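PDB 6GNF: glycogen synthase from Cyanobacterium sp. CLg1, which belongs to the glycogen and starch synthase family of glycosyltransferases and binds adenosine-5'-diphosphate and a glycan. Local coordinates for residues N164-C169 and K195-L200. Numbering follows the deposited sequence.
Sequences NTIFVC and KTVMLL. With SO4 (sulfate ion), chain H.
Bends at chi2 (64°) and chi3 (-125°) fold the Met198 chain back over Cys169, bringing CE to 3.4 Å from Cys169 O and 4.0 Å from Cys169 CB. On the other face of the sheet, Val168 CG1, anti to its own N (chi1 -178°), reaches Leu199 CB at 3.9 Å, while the Ile166 and Val197 side chains cross at a slant, CG2 to CG2 at 4.0 Å. Helix 526-540 packs on this Ile166, Val197 and Leu199 face; helix 177-186 lies against Phe167, Cys169 and Thr196. Between the faces runs a parallel ladder of five backbone hydrogen bonds, beginning with Lys195 N-H...O Thr165 (N...O 3.0 Å) and ending with Leu199 N-H...O Cys169 (2.8 Å). Lys195 O accepts the N-H of Phe167 (N...O 2.8 Å) and also takes a CA-H...O contact from Ile166 CA at 3.3 Å. The Phe167 ring has Thr165 CG2 over the centre of one face and Phe191 edge-to-face. Strands 166-170 and 195-200, joined through helix 177-186, form a beta-alpha-beta unit in the Rossmann-like N-terminal domain of this GT-B fold. The five N-H...O bonds thus hold the register while buried apolar side chains pack between sheet and helices; the Leu199 side chain is about 7 Å from the bound glycan.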
ATOM      1  N   ASN A 164     -26.786  -9.983   0.079  1.00 53.31           N
ATOM      2  CA  ASN A 164     -26.766  -8.624   0.625  1.00 55.61           C
ATOM      3  C   ASN A 164     -25.378  -8.252   1.074  1.00 54.42           C
ATOM      4  O   ASN A 164     -25.132  -8.032   2.268  1.00 52.10           O
ATOM      5  CB  ASN A 164     -27.760  -8.477   1.763  1.00 60.08           C
ATOM      6  CG  ASN A 164     -29.189  -8.610   1.280  1.00 63.64           C
ATOM      7  OD1 ASN A 164     -29.566  -8.042   0.256  1.00 70.04           O
ATOM      8  ND2 ASN A 164     -29.970  -9.404   1.980  1.00 65.70           N
ATOM      9  N   THR A 165     -24.489  -8.144   0.091  1.00 52.12           N
ATOM     10  CA  THR A 165     -23.068  -8.049   0.325  1.00 51.91           C
ATOM     11  C   THR A 165     -22.509  -6.757  -0.246  1.00 50.11           C
ATOM     12  O   THR A 165     -22.944  -6.312  -1.296  1.00 52.35           O
ATOM     13  CB  THR A 165     -22.366  -9.255  -0.320  1.00 52.45           C
ATOM     14  OG1 THR A 165     -22.779 -10.434   0.384  1.00 53.67           O
ATOM     15  CG2 THR A 165     -20.847  -9.111  -0.262  1.00 51.99           C
ATOM     16  N   ILE A 166     -21.563  -6.163   0.477  1.00 49.26           N
ATOM     17  CA  ILE A 166     -20.782  -5.038  -0.006  1.00 48.48           C
ATOM     18  C   ILE A 166     -19.416  -5.573  -0.423  1.00 47.00           C
ATOM     19  O   ILE A 166     -18.657  -6.062   0.413  1.00 45.80           O
ATOM     20  CB  ILE A 166     -20.600  -3.970   1.090  1.00 49.97           C
ATOM     21  CG1 ILE A 166     -21.956  -3.387   1.492  1.00 51.84           C
ATOM     22  CG2 ILE A 166     -19.685  -2.846   0.615  1.00 51.29           C
ATOM     23  CD1 ILE A 166     -21.914  -2.544   2.744  1.00 53.88           C
ATOM     24  N   PHE A 167     -19.098  -5.458  -1.708  1.00 45.40           N
ATOM     25  CA  PHE A 167     -17.782  -5.821  -2.211  1.00 44.17           C
ATOM     26  C   PHE A 167     -16.845  -4.616  -2.118  1.00 44.74           C
ATOM     27  O   PHE A 167     -17.104  -3.584  -2.727  1.00 46.49           O
ATOM     28  CB  PHE A 167     -17.868  -6.272  -3.671  1.00 43.01           C
ATOM     29  CG  PHE A 167     -18.561  -7.593  -3.866  1.00 42.49           C
ATOM     30  CD1 PHE A 167     -17.866  -8.786  -3.719  1.00 42.51           C
ATOM     31  CD2 PHE A 167     -19.905  -7.647  -4.207  1.00 42.03           C
ATOM     32  CE1 PHE A 167     -18.499 -10.002  -3.898  1.00 43.48           C
ATOM     33  CE2 PHE A 167     -20.541  -8.856  -4.388  1.00 42.31           C
ATOM     34  CZ  PHE A 167     -19.836 -10.036  -4.238  1.00 43.59           C
ATOM     35  N   VAL A 168     -15.745  -4.760  -1.384  1.00 45.00           N
ATOM     36  CA  VAL A 168     -14.709  -3.728  -1.341  1.00 45.21           C
ATOM     37  C   VAL A 168     -13.564  -4.134  -2.267  1.00 45.55           C
ATOM     38  O   VAL A 168     -12.834  -5.099  -2.007  1.00 48.27           O
ATOM     39  CB  VAL A 168     -14.188  -3.501   0.088  1.00 45.28           C
ATOM     40  CG1 VAL A 168     -13.156  -2.383   0.110  1.00 46.14           C
ATOM     41  CG2 VAL A 168     -15.335  -3.143   1.021  1.00 45.31           C
ATOM     42  N   CYS A 169     -13.469  -3.432  -3.392  1.00 45.76           N
ATOM     43  CA  CYS A 169     -12.465  -3.693  -4.413  1.00 46.81           C
ATOM     44  C   CYS A 169     -11.244  -2.822  -4.160  1.00 46.58           C
ATOM     45  O   CYS A 169     -11.319  -1.598  -4.245  1.00 48.28           O
ATOM     46  CB  CYS A 169     -13.046  -3.368  -5.784  1.00 49.12           C
ATOM     47  SG  CYS A 169     -14.653  -4.165  -6.038  1.00 52.64           S
ATOM     48  N   LYS A 195     -23.666  -4.087  -3.160  1.00 52.05           N
ATOM     49  CA  LYS A 195     -23.013  -2.804  -3.423  1.00 51.32           C
ATOM     50  C   LYS A 195     -21.522  -3.007  -3.657  1.00 49.26           C
ATOM     51  O   LYS A 195     -20.934  -3.976  -3.159  1.00 46.43           O
ATOM     52  CB  LYS A 195     -23.217  -1.855  -2.246  1.00 53.06           C
ATOM     53  CG  LYS A 195     -24.671  -1.596  -1.893  1.00 55.51           C
ATOM     54  CD  LYS A 195     -25.396  -0.828  -2.989  1.00 57.47           C
ATOM     55  CE  LYS A 195     -26.894  -0.811  -2.741  1.00 60.64           C
ATOM     56  NZ  LYS A 195     -27.576   0.117  -3.676  1.00 63.16           N
ATOM     57  N   THR A 196     -20.914  -2.101  -4.420  1.00 47.69           N
ATOM     58  CA  THR A 196     -19.475  -2.138  -4.612  1.00 48.26           C
ATOM     59  C   THR A 196     -18.848  -0.836  -4.157  1.00 51.00           C
ATOM     60  O   THR A 196     -19.380   0.249  -4.410  1.00 54.64           O
ATOM     61  CB  THR A 196     -19.083  -2.372  -6.078  1.00 46.30           C
ATOM     62  OG1 THR A 196     -19.623  -1.329  -6.880  1.00 46.23           O
ATOM     63  CG2 THR A 196     -19.624  -3.684  -6.564  1.00 46.54           C
ATOM     64  N   VAL A 197     -17.699  -0.966  -3.511  1.00 49.58           N
ATOM     65  CA  VAL A 197     -16.915   0.171  -3.094  1.00 51.20           C
ATOM     66  C   VAL A 197     -15.528   0.019  -3.699  1.00 50.46           C
ATOM     67  O   VAL A 197     -14.873  -1.002  -3.497  1.00 48.08           O
ATOM     68  CB  VAL A 197     -16.825   0.248  -1.560  1.00 52.34           C
ATOM     69  CG1 VAL A 197     -15.815   1.299  -1.121  1.00 53.20           C
ATOM     70  CG2 VAL A 197     -18.190   0.556  -0.975  1.00 54.37           C
ATOM     71  N   MET A 198     -15.091   1.053  -4.407  1.00 52.61           N
ATOM     72  CA  MET A 198     -13.766   1.095  -4.983  1.00 53.40           C
ATOM     73  C   MET A 198     -12.866   1.741  -3.929  1.00 52.84           C
ATOM     74  O   MET A 198     -13.053   2.902  -3.580  1.00 56.54           O
ATOM     75  CB  MET A 198     -13.818   1.929  -6.267  1.00 58.40           C
ATOM     76  CG  MET A 198     -12.694   1.699  -7.250  1.00 63.42           C
ATOM     77  SD  MET A 198     -12.715   0.012  -7.899  1.00 73.15           S
ATOM     78  CE  MET A 198     -11.023  -0.422  -7.469  1.00 72.05           C
ATOM     79  N   LEU A 199     -11.968   0.960  -3.340  1.00 51.17           N
ATOM     80  CA  LEU A 199     -11.018   1.495  -2.370  1.00 49.19           C
ATOM     81  C   LEU A 199      -9.676   1.670  -3.036  1.00 48.16           C
ATOM     82  O   LEU A 199      -8.995   0.699  -3.358  1.00 46.11           O
ATOM     83  CB  LEU A 199     -10.895   0.589  -1.147  1.00 50.19           C
ATOM     84  CG  LEU A 199      -9.954   1.073  -0.033  1.00 50.61           C
ATOM     85  CD1 LEU A 199     -10.259   2.511   0.372  1.00 51.92           C
ATOM     86  CD2 LEU A 199     -10.038   0.167   1.183  1.00 49.91           C
ATOM     87  N   LEU A 200      -9.299   2.930  -3.231  1.00 50.16           N
ATOM     88  CA  LEU A 200      -8.087   3.276  -3.946  1.00 52.66           C
ATOM     89  C   LEU A 200      -6.937   3.450  -2.966  1.00 53.19           C
ATOM     90  O   LEU A 200      -7.046   4.222  -2.007  1.00 52.78           O
ATOM     91  CB  LEU A 200      -8.305   4.573  -4.724  1.00 55.97           C
ATOM     92  CG  LEU A 200      -7.062   5.196  -5.360  1.00 60.64           C
ATOM     93  CD1 LEU A 200      -6.556   4.328  -6.506  1.00 62.29           C
ATOM     94  CD2 LEU A 200      -7.360   6.614  -5.833  1.00 62.95           C
TER
HETATM   95  S   SO4 H 604     -28.651 -10.945   5.352  1.00117.82           S
HETATM   96  O1  SO4 H 604     -28.596 -11.236   3.902  1.00117.48           O
HETATM   97  O2  SO4 H 604     -29.056  -9.530   5.544  1.00112.57           O
HETATM   98  O3  SO4 H 604     -27.324 -11.169   5.975  1.00110.47           O
HETATM   99  O4  SO4 H 604     -29.640 -11.864   5.969  1.00122.28           O